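Local coordinates for protein type III effector HopA1 (Pseudomonas syringae pv. tomato str. DC3000, PDB 4RSX) that is a type III effector injected by a plant pathogen into host cells, where it probably interferes with signalling, at residues A[113-118]-A[157-162]; A[194-199]-A[252-257]; A[49-54]-A[143-148]; A[139-144]-A[161-166]. One frame throughout, in Å; residues are numbered along the deposited sequence.

All four contacts are built round one seven-stranded antiparallel sheet with flanking helices. Contacts 1 and 4 lie side by side, centres about 9 Å apart, on the two edges of strand 158-162, which is paired with strand 111-116 in contact 1 and strand 140-146 in contact 4. Contact 3 continues along strand 140-146 to its far end and ties it to helix 45-58. Contact 2 lies on the other side of the chain's centre, about 28 Å from contact 3 between centres, where the C-terminal tail meets edge strand 196-199. Contact 3 begins earliest in the chain; contact 2 opens after the others have closed. Together they tie helix 45-58 and the C-terminal tail to the same sheet.

Contact 1. Residues A[113-118]-A[157-162]; sequences RLTIGV and SAVLYI
Arg-113 and Tyr-161 face each other at the partly exposed end of the pairing between strands 111-116 and 158-162. Arg-113 bends at its second torsion (chi2 -78°), which brings CD obliquely to within 3.4 Å of Tyr-161 CD1. Beyond the bend, the rim of the phenol ring lies over one face of the guanidinium, with NH1 of Arg-113 3.5 Å from CE1 of Tyr-161 and the two planes inclined by 52°. This is a slanted approach rather than a parallel stack, and NE also makes a weak hydrogen bond to Ser-207 OG.

The face that carries Leu-114, Ile-116 and Leu-160 is the buried one. Here Ile-116 CD1 reaches 4.0 Å from Leu-160 CG, and Leu-114 CB sits 4.0 Å from the tip of Ile-162 at CD1. Leu-160 rests on Met-130 and Ile-134 of helix 123-136, while Ile-116 and Ile-162 meet helix 166-180.

Between the faces, Leu-114 and Leu-160 exchange two backbone hydrogen bonds, Leu-114 N to Leu-160 O and Leu-160 N to Leu-114 O, each 2.9 Å. Ile-116 N adds a nearly straight bond of 2.8 Å to Ala-158 O. These are two central strands of the antiparallel sheet, flanked by strands 202-207 and 140-146, with an apolar face covered by helices 123-136 and 166-180 in an alpha/beta fold.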
loop_
_atom_site.group_PDB
_atom_site.type_symbol
_atom_site.label_atom_id
_atom_site.label_comp_id
_atom_site.label_asym_id
_atom_site.label_seq_id
_atom_site.Cartn_x
_atom_site.Cartn_y
_atom_site.Cartn_z
ATOM N N ARG A 113 -0.881 7.450 -0.024
ATOM C CA ARG A 113 -0.354 6.147 -0.431
ATOM C C ARG A 113 -1.214 5.620 -1.564
ATOM O O ARG A 113 -2.424 5.435 -1.403
ATOM C CB ARG A 113 -0.405 5.134 0.718
ATOM C CG ARG A 113 -0.231 5.712 2.118
ATOM C CD ARG A 113 1.233 6.003 2.381
ATOM N NE ARG A 113 1.598 6.094 3.803
ATOM C CZ ARG A 113 1.653 5.057 4.644
ATOM N NH1 ARG A 113 1.324 3.839 4.230
ATOM N NH2 ARG A 113 2.021 5.238 5.908
ATOM N N LEU A 114 -0.592 5.374 -2.707
ATOM C CA LEU A 114 -1.297 4.831 -3.858
ATOM C C LEU A 114 -1.021 3.339 -3.932
ATOM O O LEU A 114 0.120 2.928 -4.125
ATOM C CB LEU A 114 -0.827 5.522 -5.147
ATOM C CG LEU A 114 -1.541 5.127 -6.443
ATOM C CD1 LEU A 114 -3.052 5.225 -6.278
ATOM C CD2 LEU A 114 -1.069 6.014 -7.591
ATOM N N THR A 115 -2.053 2.517 -3.766
ATOM C CA THR A 115 -1.857 1.064 -3.844
ATOM C C THR A 115 -2.237 0.564 -5.226
ATOM O O THR A 115 -3.334 0.849 -5.727
ATOM C CB THR A 115 -2.665 0.324 -2.764
ATOM O OG1 THR A 115 -2.189 0.721 -1.470
ATOM C CG2 THR A 115 -2.533 -1.203 -2.921
ATOM N N ILE A 116 -1.332 -0.169 -5.856
ATOM C CA ILE A 116 -1.572 -0.632 -7.218
ATOM C C ILE A 116 -1.733 -2.157 -7.290
ATOM O O ILE A 116 -0.914 -2.905 -6.740
ATOM C CB ILE A 116 -0.441 -0.189 -8.155
ATOM C CG1 ILE A 116 -0.179 1.313 -7.981
ATOM C CG2 ILE A 116 -0.765 -0.543 -9.602
ATOM C CD1 ILE A 116 1.234 1.620 -7.508
ATOM N N GLY A 117 -2.786 -2.609 -7.973
ATOM C CA GLY A 117 -3.075 -4.027 -8.080
ATOM C C GLY A 117 -3.090 -4.483 -9.523
ATOM O O GLY A 117 -3.962 -4.080 -10.291
ATOM N N VAL A 118 -2.104 -5.295 -9.902
ATOM C CA VAL A 118 -2.081 -5.910 -11.233
ATOM C C VAL A 118 -1.949 -7.416 -11.108
ATOM O O VAL A 118 -1.553 -7.936 -10.052
ATOM C CB VAL A 118 -0.914 -5.402 -12.119
ATOM C CG1 VAL A 118 -1.060 -3.930 -12.425
ATOM C CG2 VAL A 118 0.457 -5.704 -11.467
ATOM N N SER A 157 0.810 -5.292 -2.424
ATOM C CA SER A 157 1.813 -5.828 -3.347
ATOM C C SER A 157 2.677 -4.734 -3.979
ATOM O O SER A 157 3.869 -4.953 -4.255
ATOM C CB SER A 157 1.151 -6.673 -4.453
ATOM O OG SER A 157 0.642 -7.885 -3.924
ATOM N N ALA A 158 2.071 -3.569 -4.225
ATOM C CA ALA A 158 2.808 -2.419 -4.764
ATOM C C ALA A 158 2.220 -1.093 -4.283
ATOM O O ALA A 158 1.013 -0.853 -4.416
ATOM C CB ALA A 158 2.840 -2.469 -6.287
ATOM N N VAL A 159 3.076 -0.237 -3.726
ATOM C CA VAL A 159 2.627 1.026 -3.148
ATOM C C VAL A 159 3.587 2.180 -3.508
ATOM O O VAL A 159 4.820 2.021 -3.458
ATOM C CB VAL A 159 2.481 0.949 -1.584
ATOM C CG1 VAL A 159 1.836 2.230 -1.044
ATOM C CG2 VAL A 159 1.661 -0.278 -1.123
ATOM N N LEU A 160 3.022 3.329 -3.882
ATOM C CA LEU A 160 3.797 4.562 -4.042
ATOM C C LEU A 160 3.492 5.507 -2.873
ATOM O O LEU A 160 2.319 5.705 -2.515
ATOM C CB LEU A 160 3.466 5.243 -5.372
ATOM C CG LEU A 160 3.917 4.507 -6.638
ATOM C CD1 LEU A 160 3.382 5.197 -7.883
ATOM C CD2 LEU A 160 5.422 4.445 -6.692
ATOM N N TYR A 161 4.537 6.075 -2.268
ATOM C CA TYR A 161 4.368 6.986 -1.133
ATOM C C TYR A 161 4.566 8.405 -1.620
ATOM O O TYR A 161 5.622 8.743 -2.170
ATOM C CB TYR A 161 5.343 6.646 -0.003
ATOM C CG TYR A 161 5.129 5.253 0.510
ATOM C CD1 TYR A 161 4.351 5.018 1.629
ATOM C CD2 TYR A 161 5.667 4.155 -0.160
ATOM C CE1 TYR A 161 4.127 3.725 2.088
ATOM C CE2 TYR A 161 5.456 2.875 0.287
ATOM C CZ TYR A 161 4.684 2.664 1.415
ATOM O OH TYR A 161 4.469 1.382 1.863
ATOM N N ILE A 162 3.537 9.225 -1.411
ATOM C CA ILE A 162 3.393 10.502 -2.104
ATOM C C ILE A 162 3.238 11.695 -1.157
ATOM O O ILE A 162 2.385 11.681 -0.260
ATOM C CB ILE A 162 2.153 10.469 -3.015
ATOM C CG1 ILE A 162 2.270 9.325 -4.030
ATOM C CG2 ILE A 162 1.967 11.803 -3.730
ATOM C CD1 ILE A 162 0.981 9.052 -4.803
#

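Contact 2. Residues A[194-199]-A[252-257]; sequences SMQSLS and PALRNT
Ser-194 lies against Pro-252 where the chain leading into strand 196-199 meets the C-terminal tail, and it contributes the most buried surface to this contact. Its hydroxyl is directed away from the backbone N (chi1 180°), and this sets OG 3.2 Å from CB of Pro-252, with the ring's CG only slightly farther off. OG is thus buried against hydrocarbon and has no polar partner in the model. The backbone N of the same serine, in contrast, is hydrogen-bonded to Ser-10 of helix 2-19.

Ala-253 comes next in buried surface. Its methyl group points at the opposing backbone, with CB 3.5 Å from Ser-194 O and 3.6 Å from Gln-196 N, and touches the side chain of Gln-196 at 4.0 Å from CB to CB. Consistent with the small side chain, the backbones come close, 4.9 Å between the CA atoms of Met-195 and Ala-253.

Gln-196, the third, extends fully past this methyl group, so that its OE1 passes 4.1 Å from Leu-254 CD2. The amide oxygen accepts a hydrogen bond from ND2 of Asn-251; this asparagine, just ahead of the tail segment, thus ties Gln-196 to the tail while its OD1 holds Ala-253 N. Gln-196 and Pro-252 also both rest on Thr-7 of helix 2-19. With backbone hydrogen bonds between Gln-196 and Tyr-204 and between Ala-253 and Glu-206, the arrangement is that of a C-terminal tail bonded to strand 202-207 of an antiparallel sheet, next to the start of edge strand 196-199 and beside the N-terminal helix 2-19.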
loop_
_atom_site.group_PDB
_atom_site.type_symbol
_atom_site.label_atom_id
_atom_site.label_comp_id
_atom_site.label_asym_id
_atom_site.label_seq_id
_atom_site.Cartn_x
_atom_site.Cartn_y
_atom_site.Cartn_z
ATOM N N SER A 194 -11.529 0.311 3.695
ATOM C CA SER A 194 -11.285 1.702 4.072
ATOM C C SER A 194 -10.338 2.494 3.154
ATOM O O SER A 194 -9.859 3.555 3.561
ATOM C CB SER A 194 -10.788 1.778 5.525
ATOM O OG SER A 194 -10.541 3.126 5.901
ATOM N N MET A 195 -10.048 2.006 1.944
ATOM C CA MET A 195 -9.295 2.836 0.993
ATOM C C MET A 195 -10.229 3.351 -0.088
ATOM O O MET A 195 -11.252 2.722 -0.383
ATOM C CB MET A 195 -8.155 2.067 0.314
ATOM C CG MET A 195 -6.990 1.687 1.204
ATOM S SD MET A 195 -5.620 1.093 0.182
ATOM C CE MET A 195 -4.553 0.486 1.510
ATOM N N GLN A 196 -9.869 4.484 -0.688
ATOM C CA GLN A 196 -10.656 5.043 -1.783
ATOM C C GLN A 196 -10.194 4.531 -3.152
ATOM O O GLN A 196 -9.019 4.661 -3.530
ATOM C CB GLN A 196 -10.625 6.586 -1.757
ATOM C CG GLN A 196 -11.492 7.247 -2.830
ATOM C CD GLN A 196 -11.417 8.778 -2.782
ATOM O OE1 GLN A 196 -11.229 9.364 -1.715
ATOM N NE2 GLN A 196 -11.552 9.426 -3.945
ATOM N N SER A 197 -11.135 3.960 -3.900
ATOM C CA SER A 197 -10.862 3.454 -5.238
ATOM C C SER A 197 -10.794 4.593 -6.252
ATOM O O SER A 197 -11.756 5.343 -6.403
ATOM C CB SER A 197 -11.962 2.456 -5.627
ATOM O OG SER A 197 -11.812 2.010 -6.965
ATOM N N LEU A 198 -9.668 4.718 -6.954
ATOM C CA LEU A 198 -9.510 5.765 -7.969
ATOM C C LEU A 198 -9.846 5.261 -9.377
ATOM O O LEU A 198 -10.315 6.026 -10.227
ATOM C CB LEU A 198 -8.092 6.329 -7.951
ATOM C CG LEU A 198 -7.622 6.917 -6.621
ATOM C CD1 LEU A 198 -6.257 7.603 -6.768
ATOM C CD2 LEU A 198 -8.658 7.893 -6.048
ATOM N N SER A 199 -9.564 3.982 -9.613
ATOM C CA SER A 199 -9.961 3.266 -10.823
ATOM C C SER A 199 -9.526 1.843 -10.579
ATOM O O SER A 199 -8.878 1.574 -9.572
ATOM C CB SER A 199 -9.297 3.820 -12.089
ATOM O OG SER A 199 -7.890 3.758 -12.007
ATOM N N PRO A 252 -12.959 7.597 5.555
ATOM C CA PRO A 252 -11.909 7.007 6.395
ATOM C C PRO A 252 -10.583 6.869 5.649
ATOM O O PRO A 252 -9.549 6.624 6.269
ATOM C CB PRO A 252 -12.461 5.616 6.721
ATOM C CG PRO A 252 -13.438 5.318 5.596
ATOM C CD PRO A 252 -14.051 6.647 5.274
ATOM N N ALA A 253 -10.599 7.026 4.335
ATOM C CA ALA A 253 -9.341 7.007 3.588
ATOM C C ALA A 253 -8.529 8.292 3.797
ATOM O O ALA A 253 -7.315 8.302 3.570
ATOM C CB ALA A 253 -9.594 6.776 2.100
ATOM N N LEU A 254 -9.185 9.373 4.223
ATOM C CA LEU A 254 -8.521 10.690 4.244
ATOM C C LEU A 254 -8.217 11.248 5.642
ATOM O O LEU A 254 -8.869 10.879 6.628
ATOM C CB LEU A 254 -9.352 11.717 3.465
ATOM C CG LEU A 254 -9.867 11.298 2.085
ATOM C CD1 LEU A 254 -10.799 12.377 1.520
ATOM C CD2 LEU A 254 -8.705 11.018 1.121
ATOM N N ARG A 255 -7.227 12.140 5.710
ATOM C CA ARG A 255 -6.984 12.970 6.894
ATOM C C ARG A 255 -8.200 13.822 7.143
ATOM O O ARG A 255 -8.870 14.231 6.190
ATOM C CB ARG A 255 -5.905 14.010 6.617
ATOM C CG ARG A 255 -4.497 13.556 6.650
ATOM C CD ARG A 255 -3.577 14.773 6.502
ATOM N NE ARG A 255 -3.680 15.353 5.162
ATOM C CZ ARG A 255 -3.184 14.765 4.076
ATOM N NH1 ARG A 255 -2.567 13.591 4.189
ATOM N NH2 ARG A 255 -3.306 15.332 2.874
ATOM N N ASN A 256 -8.441 14.152 8.408
ATOM C CA ASN A 256 -9.462 15.136 8.749
ATOM C C ASN A 256 -9.126 16.534 8.224
ATOM O O ASN A 256 -7.993 16.996 8.355
ATOM C CB ASN A 256 -9.678 15.199 10.258
ATOM C CG ASN A 256 -10.850 16.088 10.631
ATOM O OD1 ASN A 256 -11.983 15.621 10.738
ATOM N ND2 ASN A 256 -10.584 17.382 10.811
ATOM N N THR A 257 -10.129 17.183 7.633
ATOM C CA THR A 257 -10.042 18.555 7.110
ATOM C C THR A 257 -8.948 18.746 6.072
ATOM O O THR A 257 -9.217 18.631 4.876
ATOM C CB THR A 257 -9.937 19.620 8.231
ATOM O OG1 THR A 257 -11.187 19.698 8.932
ATOM C CG2 THR A 257 -9.630 20.987 7.637
#

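Contact 3. Residues A[49-54]-A[143-148]; sequences EEFLHT and GKVIGP
The carbonyl O of Glu-50 is gripped twice by Thr-54, by the backbone N at 3.0 Å and by the hydroxyl OG1 at 2.7 Å, which reach it from opposite faces of its plane. The second bond, tilted 33° from that plane, fixes the threonine side chain along helix 45-58. This helix packs against the end of sheet strand 140-146 in a helix-on-sheet arrangement, and the contact itself is made largely by apolar side chains.

Phe-51 and Pro-148 carry most of it. With CG opposite the backbone N (chi1 -174°), the phenylalanine ring projects from the helix toward the strand and the turn that follows. Pro-148 crosses the near part of the side chain obliquely: its CB is 3.9 Å from Phe-51 CB, and its CD comes to 3.5 Å from Phe-51 CD2. The Phe-51 side chain also touches Thr-124 and Thr-127 of helix 123-136, so the phenylalanine sits where two helices and a strand end converge.

Leu-52 reaches the same proline at about a right angle, with its CD2 4.1 Å from Pro-148 CD, and also touches Tyr-97 of the neighbouring strand 96-101. Pro-148 is thus approached by two successive helix residues, and Met-43 touches it as well. Farther out, the Phe-51 ring is met at its edge, near its plane, by a methyl of the strand: Val-145 CG2 lies 3.8 Å from Phe-51 CZ.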
loop_
_atom_site.group_PDB
_atom_site.type_symbol
_atom_site.label_atom_id
_atom_site.label_comp_id
_atom_site.label_asym_id
_atom_site.label_seq_id
_atom_site.Cartn_x
_atom_site.Cartn_y
_atom_site.Cartn_z
ATOM N N GLU A 49 11.998 -15.099 -11.335
ATOM C CA GLU A 49 13.401 -14.856 -11.623
ATOM C C GLU A 49 13.605 -13.617 -12.494
ATOM O O GLU A 49 14.529 -12.843 -12.263
ATOM C CB GLU A 49 14.039 -16.101 -12.256
ATOM C CG GLU A 49 14.099 -17.301 -11.294
ATOM C CD GLU A 49 15.154 -17.128 -10.195
ATOM O OE1 GLU A 49 16.014 -16.226 -10.322
ATOM O OE2 GLU A 49 15.131 -17.896 -9.208
ATOM N N GLU A 50 12.744 -13.432 -13.489
ATOM C CA GLU A 50 12.773 -12.234 -14.330
ATOM C C GLU A 50 12.554 -10.986 -13.458
ATOM O O GLU A 50 13.165 -9.931 -13.674
ATOM C CB GLU A 50 11.696 -12.336 -15.431
ATOM C CG GLU A 50 11.619 -11.124 -16.376
ATOM C CD GLU A 50 10.329 -11.093 -17.214
ATOM O OE1 GLU A 50 9.447 -11.957 -17.004
ATOM O OE2 GLU A 50 10.190 -10.194 -18.081
ATOM N N PHE A 51 11.693 -11.125 -12.455
ATOM C CA PHE A 51 11.409 -10.027 -11.541
ATOM C C PHE A 51 12.675 -9.618 -10.776
ATOM O O PHE A 51 13.064 -8.447 -10.774
ATOM C CB PHE A 51 10.290 -10.425 -10.569
ATOM C CG PHE A 51 9.834 -9.302 -9.692
ATOM C CD1 PHE A 51 8.804 -8.462 -10.105
ATOM C CD2 PHE A 51 10.443 -9.065 -8.469
ATOM C CE1 PHE A 51 8.388 -7.407 -9.310
ATOM C CE2 PHE A 51 10.025 -8.008 -7.661
ATOM C CZ PHE A 51 9.002 -7.176 -8.084
ATOM N N LEU A 52 13.329 -10.586 -10.137
ATOM C CA LEU A 52 14.572 -10.301 -9.414
ATOM C C LEU A 52 15.635 -9.712 -10.334
ATOM O O LEU A 52 16.330 -8.764 -9.967
ATOM C CB LEU A 52 15.102 -11.556 -8.721
ATOM C CG LEU A 52 14.150 -12.102 -7.667
ATOM C CD1 LEU A 52 14.773 -13.264 -6.947
ATOM C CD2 LEU A 52 13.768 -10.996 -6.691
ATOM N N HIS A 53 15.755 -10.255 -11.542
ATOM C CA HIS A 53 16.764 -9.737 -12.464
ATOM C C HIS A 53 16.476 -8.302 -12.893
ATOM O O HIS A 53 17.397 -7.541 -13.197
ATOM C CB HIS A 53 16.971 -10.676 -13.665
ATOM C CG HIS A 53 17.939 -11.783 -13.380
ATOM N ND1 HIS A 53 19.300 -11.644 -13.556
ATOM C CD2 HIS A 53 17.747 -13.032 -12.886
ATOM C CE1 HIS A 53 19.904 -12.767 -13.201
ATOM N NE2 HIS A 53 18.986 -13.624 -12.790
ATOM N N THR A 54 15.202 -7.927 -12.893
ATOM C CA THR A 54 14.816 -6.577 -13.289
ATOM C C THR A 54 15.149 -5.600 -12.178
ATOM O O THR A 54 15.623 -4.497 -12.443
ATOM C CB THR A 54 13.321 -6.506 -13.587
ATOM O OG1 THR A 54 13.029 -7.382 -14.682
ATOM C CG2 THR A 54 12.905 -5.077 -13.946
ATOM N N GLY A 143 8.807 3.974 -3.486
ATOM C CA GLY A 143 7.805 2.967 -3.744
ATOM C C GLY A 143 8.207 1.690 -3.055
ATOM O O GLY A 143 9.353 1.557 -2.621
ATOM N N LYS A 144 7.279 0.746 -2.927
ATOM C CA LYS A 144 7.698 -0.587 -2.508
ATOM C C LYS A 144 6.949 -1.663 -3.278
ATOM O O LYS A 144 5.777 -1.491 -3.647
ATOM C CB LYS A 144 7.573 -0.788 -0.981
ATOM C CG LYS A 144 6.222 -1.303 -0.522
ATOM C CD LYS A 144 6.104 -1.500 1.008
ATOM C CE LYS A 144 4.609 -1.759 1.363
ATOM N NZ LYS A 144 4.314 -1.921 2.841
ATOM N N VAL A 145 7.640 -2.765 -3.538
ATOM C CA VAL A 145 7.008 -3.926 -4.149
ATOM C C VAL A 145 7.348 -5.168 -3.333
ATOM O O VAL A 145 8.482 -5.319 -2.859
ATOM C CB VAL A 145 7.426 -4.091 -5.638
ATOM C CG1 VAL A 145 6.861 -2.943 -6.474
ATOM C CG2 VAL A 145 8.947 -4.122 -5.771
ATOM N N ILE A 146 6.351 -6.029 -3.141
ATOM C CA ILE A 146 6.534 -7.301 -2.449
ATOM C C ILE A 146 7.306 -8.263 -3.366
ATOM O O ILE A 146 7.225 -8.152 -4.599
ATOM C CB ILE A 146 5.162 -7.911 -2.088
ATOM C CG1 ILE A 146 5.288 -9.100 -1.139
ATOM C CG2 ILE A 146 4.448 -8.380 -3.328
ATOM C CD1 ILE A 146 5.943 -8.789 0.166
ATOM N N GLY A 147 8.068 -9.182 -2.771
ATOM C CA GLY A 147 8.746 -10.217 -3.534
ATOM C C GLY A 147 7.808 -10.985 -4.460
ATOM O O GLY A 147 6.627 -11.177 -4.138
ATOM N N PRO A 148 8.339 -11.449 -5.608
ATOM C CA PRO A 148 7.566 -12.075 -6.694
ATOM C C PRO A 148 6.777 -13.316 -6.294
ATOM O O PRO A 148 5.747 -13.602 -6.915
ATOM C CB PRO A 148 8.641 -12.452 -7.726
ATOM C CG PRO A 148 9.932 -12.507 -6.946
ATOM C CD PRO A 148 9.782 -11.423 -5.911
#

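Contact 4. Residues A[139-144]-A[161-166]; sequences AITHGK and YINGDV
A beta bulge interrupts the hairpin of strands 140-146 and 158-162. Ile-140 pairs with Ile-162 as a non-hydrogen-bonded pair, yet the next bridge joins His-142 to Tyr-161, so the register slips by one residue. Within the bulge Thr-141 N donates to Tyr-161 O over 2.9 Å, bent to 145° at the hydrogen; past it Tyr-161 N makes a much straighter bond, also 2.9 Å, to His-142 O. On the other side of the bulge, Asn-163 N closes the ladder on Ala-139 O at 2.8 Å.

At the His-142/Tyr-161 pair two rings meet. With CG set between its own N and carbonyl carbon (chi1 62°), the His-142 imidazole swings over Tyr-161 in an offset stack, centroids 4.2 Å apart and planes within 4° of parallel. The closest approach is off-centre, NE2 of His-142 lying 3.3 Å from CD2 of Tyr-161. A hydrogen bond of 2.8 Å between Thr-141 OG1 and His-142 ND1 restrains the imidazole's rotation, and Gln-111 is a further partner of that hydroxyl.

At the far end of the phenol, Lys-144 runs out extended and its CE comes 3.2 Å from Tyr-161 OH, while its NZ forms a salt bridge with Asp-156, and the lysine a cation-pi contact with Phe-96. Farther along, the side-chain amide of Asn-163 is held at both ends: OD1 accepts from Gln-111 NE2 and Asp-108 N, and ND2 bonds Arg-106 O. Asp-165 then N-caps helix 166-180. The whole is typical of a bulged antiparallel hairpin with an aromatic stack across its hydrogen-bonded pair.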
loop_
_atom_site.group_PDB
_atom_site.type_symbol
_atom_site.label_atom_id
_atom_site.label_comp_id
_atom_site.label_asym_id
_atom_site.label_seq_id
_atom_site.Cartn_x
_atom_site.Cartn_y
_atom_site.Cartn_z
ATOM N N ALA A 139 7.351 14.484 -6.162
ATOM C CA ALA A 139 6.321 14.323 -5.129
ATOM C C ALA A 139 6.360 12.910 -4.533
ATOM O O ALA A 139 5.948 12.699 -3.392
ATOM C CB ALA A 139 4.926 14.658 -5.659
ATOM N N ILE A 140 6.861 11.940 -5.295
ATOM C CA ILE A 140 6.955 10.573 -4.786
ATOM C C ILE A 140 8.278 10.369 -4.038
ATOM O O ILE A 140 9.356 10.486 -4.623
ATOM C CB ILE A 140 6.849 9.544 -5.918
ATOM C CG1 ILE A 140 5.605 9.819 -6.766
ATOM C CG2 ILE A 140 6.763 8.142 -5.360
ATOM C CD1 ILE A 140 5.448 8.848 -7.919
ATOM N N THR A 141 8.200 10.051 -2.749
ATOM C CA THR A 141 9.409 9.855 -1.974
ATOM C C THR A 141 10.017 8.475 -2.199
ATOM O O THR A 141 11.247 8.337 -2.172
ATOM C CB THR A 141 9.179 10.064 -0.474
ATOM O OG1 THR A 141 8.252 9.087 0.007
ATOM C CG2 THR A 141 8.632 11.457 -0.210
ATOM N N HIS A 142 9.164 7.464 -2.390
ATOM C CA HIS A 142 9.616 6.099 -2.695
ATOM C C HIS A 142 8.466 5.180 -3.036
ATOM O O HIS A 142 7.292 5.546 -2.890
ATOM C CB HIS A 142 10.366 5.476 -1.519
ATOM C CG HIS A 142 9.536 5.318 -0.282
ATOM N ND1 HIS A 142 8.955 6.389 0.370
ATOM C CD2 HIS A 142 9.217 4.217 0.448
ATOM C CE1 HIS A 142 8.310 5.955 1.439
ATOM N NE2 HIS A 142 8.448 4.642 1.508
ATOM N N GLY A 143 8.807 3.974 -3.486
ATOM C CA GLY A 143 7.805 2.967 -3.744
ATOM C C GLY A 143 8.207 1.690 -3.055
ATOM O O GLY A 143 9.353 1.557 -2.621
ATOM N N LYS A 144 7.279 0.746 -2.927
ATOM C CA LYS A 144 7.698 -0.587 -2.508
ATOM C C LYS A 144 6.949 -1.663 -3.278
ATOM O O LYS A 144 5.777 -1.491 -3.647
ATOM C CB LYS A 144 7.573 -0.788 -0.981
ATOM C CG LYS A 144 6.222 -1.303 -0.522
ATOM C CD LYS A 144 6.104 -1.500 1.008
ATOM C CE LYS A 144 4.609 -1.759 1.363
ATOM N NZ LYS A 144 4.314 -1.921 2.841
ATOM N N TYR A 161 4.537 6.075 -2.268
ATOM C CA TYR A 161 4.368 6.986 -1.133
ATOM C C TYR A 161 4.566 8.405 -1.620
ATOM O O TYR A 161 5.622 8.743 -2.170
ATOM C CB TYR A 161 5.343 6.646 -0.003
ATOM C CG TYR A 161 5.129 5.253 0.510
ATOM C CD1 TYR A 161 4.351 5.018 1.629
ATOM C CD2 TYR A 161 5.667 4.155 -0.160
ATOM C CE1 TYR A 161 4.127 3.725 2.088
ATOM C CE2 TYR A 161 5.456 2.875 0.287
ATOM C CZ TYR A 161 4.684 2.664 1.415
ATOM O OH TYR A 161 4.469 1.382 1.863
ATOM N N ILE A 162 3.537 9.225 -1.411
ATOM C CA ILE A 162 3.393 10.502 -2.104
ATOM C C ILE A 162 3.238 11.695 -1.157
ATOM O O ILE A 162 2.385 11.681 -0.260
ATOM C CB ILE A 162 2.153 10.469 -3.015
ATOM C CG1 ILE A 162 2.270 9.325 -4.030
ATOM C CG2 ILE A 162 1.967 11.803 -3.730
ATOM C CD1 ILE A 162 0.981 9.052 -4.803
ATOM N N ASN A 163 4.053 12.727 -1.355
ATOM C CA ASN A 163 3.824 13.989 -0.659
ATOM C C ASN A 163 2.771 14.751 -1.452
ATOM O O ASN A 163 3.086 15.348 -2.476
ATOM C CB ASN A 163 5.116 14.807 -0.577
ATOM C CG ASN A 163 6.147 14.176 0.329
ATOM O OD1 ASN A 163 5.804 13.448 1.271
ATOM N ND2 ASN A 163 7.424 14.461 0.064
ATOM N N GLY A 164 1.517 14.704 -1.021
ATOM C CA GLY A 164 0.459 15.300 -1.815
ATOM C C GLY A 164 -0.893 14.722 -1.461
ATOM O O GLY A 164 -0.973 13.798 -0.643
ATOM N N ASP A 165 -1.947 15.255 -2.081
ATOM C CA ASP A 165 -3.321 14.888 -1.748
ATOM C C ASP A 165 -3.907 13.943 -2.791
ATOM O O ASP A 165 -3.190 13.469 -3.684
ATOM C CB ASP A 165 -4.189 16.141 -1.681
ATOM C CG ASP A 165 -4.056 17.007 -2.937
ATOM O OD1 ASP A 165 -3.741 16.475 -4.027
ATOM O OD2 ASP A 165 -4.261 18.233 -2.842
ATOM N N VAL A 166 -5.216 13.717 -2.709
ATOM C CA VAL A 166 -5.868 12.746 -3.574
ATOM C C VAL A 166 -5.791 13.151 -5.055
ATOM O O VAL A 166 -5.562 12.296 -5.926
ATOM C CB VAL A 166 -7.315 12.437 -3.102
ATOM C CG1 VAL A 166 -8.223 13.643 -3.291
ATOM C CG2 VAL A 166 -7.869 11.213 -3.819
#